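Local coordinates for leucine-rich repeat protein (Bacteroides thetaiotaomicron, PDB 4ECN) that is of unknown function but, as an extracellular protein built on leucine-rich repeats, probably binds other proteins, at residues A[437-442]-A[468-473]. Residues are numbered along the deposited sequence; the frame is centred on the assembly and turned at random.
Sequences ITFISK and DWEDAN
F439 lies on strand 436-440 of this leucine-rich-repeat protein, which pairs in parallel with strand 338-339 in a two-strand sheet, apart from the main strand ladder of the repeats that holds 452-456. It reaches across to the backbone of D468, W469 and E470, in the loop between strand 452-456 and helix 475-480. CG stands anti to the backbone N (chi1 -171°), which sends the ring out from the strand to this loop. F439 CZ lies 3.4 Å from D468 O, which sits at the ring edge near its plane, while F439 CE2 comes 3.4 Å from E470 CA. The E470 chain bends at chi2 (-84°), CG passing F439 CD2, and its OE2 forms a salt bridge with R338, which also makes a cation-pi contact with F439. A leucine in place of F439 would probably leave a gap beside the D468 and E470 backbone and deprive R338 of this aromatic partner. A water donates weakly to I440 O and accepts from D468 N, 2.9 Å from the water oxygen. S441 packs its CB against E470 CB (4.2 Å), and its OG is hydrogen-bonded to D341 OD1, the oxygen that also accepts from E470 N; D341 thus ties both segments together. K442 N donates a hydrogen bond to D468 O at 2.9 Å. The K442 chain then folds at chi3 and chi4 over one face of the W469 indole, whose NE1 is held by E481 OE1. K442 CG lies over the rim of the six-membered ring, 3.5 Å from W469 CE3, a CH-pi contact; K442 NZ curls back above the same W469 ring, 4.0 Å from its centroid, as a cation-pi partner.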
loop_
_atom_site.group_PDB
_atom_site.type_symbol
_atom_site.label_atom_id
_atom_site.label_comp_id
_atom_site.label_asym_id
_atom_site.label_seq_id
_atom_site.Cartn_x
_atom_site.Cartn_y
_atom_site.Cartn_z
ATOM N N ILE A 437 15.255 -4.093 -0.964
ATOM C CA ILE A 437 16.035 -2.958 -0.433
ATOM C C ILE A 437 16.738 -3.440 0.841
ATOM O O ILE A 437 16.077 -3.664 1.851
ATOM C CB ILE A 437 15.170 -1.682 -0.185
ATOM C CG1 ILE A 437 14.486 -1.183 -1.486
ATOM C CG2 ILE A 437 16.013 -0.569 0.455
ATOM C CD1 ILE A 437 13.498 -0.004 -1.329
ATOM N N THR A 438 18.065 -3.617 0.787
ATOM C CA THR A 438 18.859 -4.182 1.892
ATOM C C THR A 438 19.624 -3.128 2.724
ATOM O O THR A 438 20.205 -3.484 3.751
ATOM C CB THR A 438 19.874 -5.220 1.358
ATOM O OG1 THR A 438 20.546 -4.736 0.180
ATOM C CG2 THR A 438 19.218 -6.571 1.068
ATOM N N PHE A 439 19.585 -1.845 2.327
ATOM C CA PHE A 439 20.327 -0.794 3.028
ATOM C C PHE A 439 19.706 0.589 2.817
ATOM O O PHE A 439 19.290 0.927 1.705
ATOM C CB PHE A 439 21.801 -0.777 2.522
ATOM C CG PHE A 439 22.726 0.118 3.310
ATOM C CD1 PHE A 439 23.386 -0.359 4.435
ATOM C CD2 PHE A 439 22.897 1.451 2.958
ATOM C CE1 PHE A 439 24.199 0.481 5.195
ATOM C CE2 PHE A 439 23.696 2.297 3.731
ATOM C CZ PHE A 439 24.356 1.805 4.833
ATOM N N ILE A 440 19.714 1.412 3.881
ATOM C CA ILE A 440 19.249 2.802 3.835
ATOM C C ILE A 440 20.367 3.712 4.353
ATOM O O ILE A 440 20.670 3.646 5.542
ATOM C CB ILE A 440 17.926 3.048 4.625
ATOM C CG1 ILE A 440 16.825 1.978 4.400
ATOM C CG2 ILE A 440 17.416 4.482 4.414
ATOM C CD1 ILE A 440 16.104 1.986 3.081
ATOM N N SER A 441 20.966 4.559 3.477
ATOM C CA SER A 441 22.009 5.553 3.815
ATOM C C SER A 441 21.620 6.431 5.015
ATOM O O SER A 441 20.446 6.769 5.137
ATOM C CB SER A 441 22.267 6.462 2.615
ATOM O OG SER A 441 23.097 7.553 2.976
ATOM N N LYS A 442 22.584 6.860 5.856
ATOM C CA LYS A 442 22.223 7.749 6.980
ATOM C C LYS A 442 22.003 9.234 6.478
ATOM O O LYS A 442 21.588 10.082 7.280
ATOM C CB LYS A 442 23.240 7.700 8.144
ATOM C CG LYS A 442 24.657 8.174 7.840
ATOM C CD LYS A 442 25.612 7.961 9.035
ATOM C CE LYS A 442 25.540 8.980 10.158
ATOM N NZ LYS A 442 26.238 10.242 9.815
ATOM N N ASP A 468 24.617 4.130 8.741
ATOM C CA ASP A 468 25.909 4.422 8.094
ATOM C C ASP A 468 25.795 4.995 6.690
ATOM O O ASP A 468 24.713 4.976 6.098
ATOM C CB ASP A 468 26.733 3.126 7.987
ATOM C CG ASP A 468 27.166 2.606 9.329
ATOM O OD1 ASP A 468 28.013 3.267 9.972
ATOM O OD2 ASP A 468 26.611 1.571 9.771
ATOM N N TRP A 469 26.930 5.478 6.146
ATOM C CA TRP A 469 26.996 5.895 4.761
ATOM C C TRP A 469 26.892 4.665 3.878
ATOM O O TRP A 469 27.438 3.605 4.233
ATOM C CB TRP A 469 28.284 6.672 4.426
ATOM C CG TRP A 469 28.610 7.871 5.270
ATOM C CD1 TRP A 469 29.791 8.119 5.903
ATOM C CD2 TRP A 469 27.782 9.018 5.503
ATOM N NE1 TRP A 469 29.754 9.352 6.514
ATOM C CE2 TRP A 469 28.529 9.917 6.301
ATOM C CE3 TRP A 469 26.485 9.378 5.113
ATOM C CZ2 TRP A 469 28.006 11.131 6.750
ATOM C CZ3 TRP A 469 25.962 10.578 5.568
ATOM C CH2 TRP A 469 26.713 11.432 6.390
ATOM N N GLU A 470 26.212 4.790 2.728
ATOM C CA GLU A 470 26.103 3.685 1.779
ATOM C C GLU A 470 27.496 3.437 1.164
ATOM O O GLU A 470 27.833 2.293 0.873
ATOM C CB GLU A 470 25.029 3.989 0.738
ATOM C CG GLU A 470 24.779 2.895 -0.280
ATOM C CD GLU A 470 25.707 2.882 -1.482
ATOM O OE1 GLU A 470 26.193 3.965 -1.891
ATOM O OE2 GLU A 470 25.904 1.779 -2.042
ATOM N N ASP A 471 28.305 4.505 1.016
ATOM C CA ASP A 471 29.706 4.496 0.562
ATOM C C ASP A 471 30.373 5.743 1.146
ATOM O O ASP A 471 30.102 6.865 0.711
ATOM C CB ASP A 471 29.854 4.400 -0.977
ATOM C CG ASP A 471 31.273 4.460 -1.542
ATOM O OD1 ASP A 471 32.239 4.584 -0.746
ATOM O OD2 ASP A 471 31.418 4.411 -2.782
ATOM N N ALA A 472 31.238 5.529 2.150
ATOM C CA ALA A 472 31.948 6.598 2.855
ATOM C C ALA A 472 32.858 7.423 1.926
ATOM O O ALA A 472 33.237 8.540 2.297
ATOM C CB ALA A 472 32.778 6.009 3.979
ATOM N N ASN A 473 33.180 6.888 0.725
ATOM C CA ASN A 473 34.075 7.540 -0.232
ATOM C C ASN A 473 33.312 8.148 -1.407
ATOM O O ASN A 473 33.938 8.566 -2.377
ATOM C CB ASN A 473 35.144 6.556 -0.738
ATOM C CG ASN A 473 36.132 6.185 0.336
ATOM O OD1 ASN A 473 36.598 7.033 1.118
ATOM N ND2 ASN A 473 36.438 4.904 0.423
HETATM O O HOH W 1 22.681 2.141 7.749
#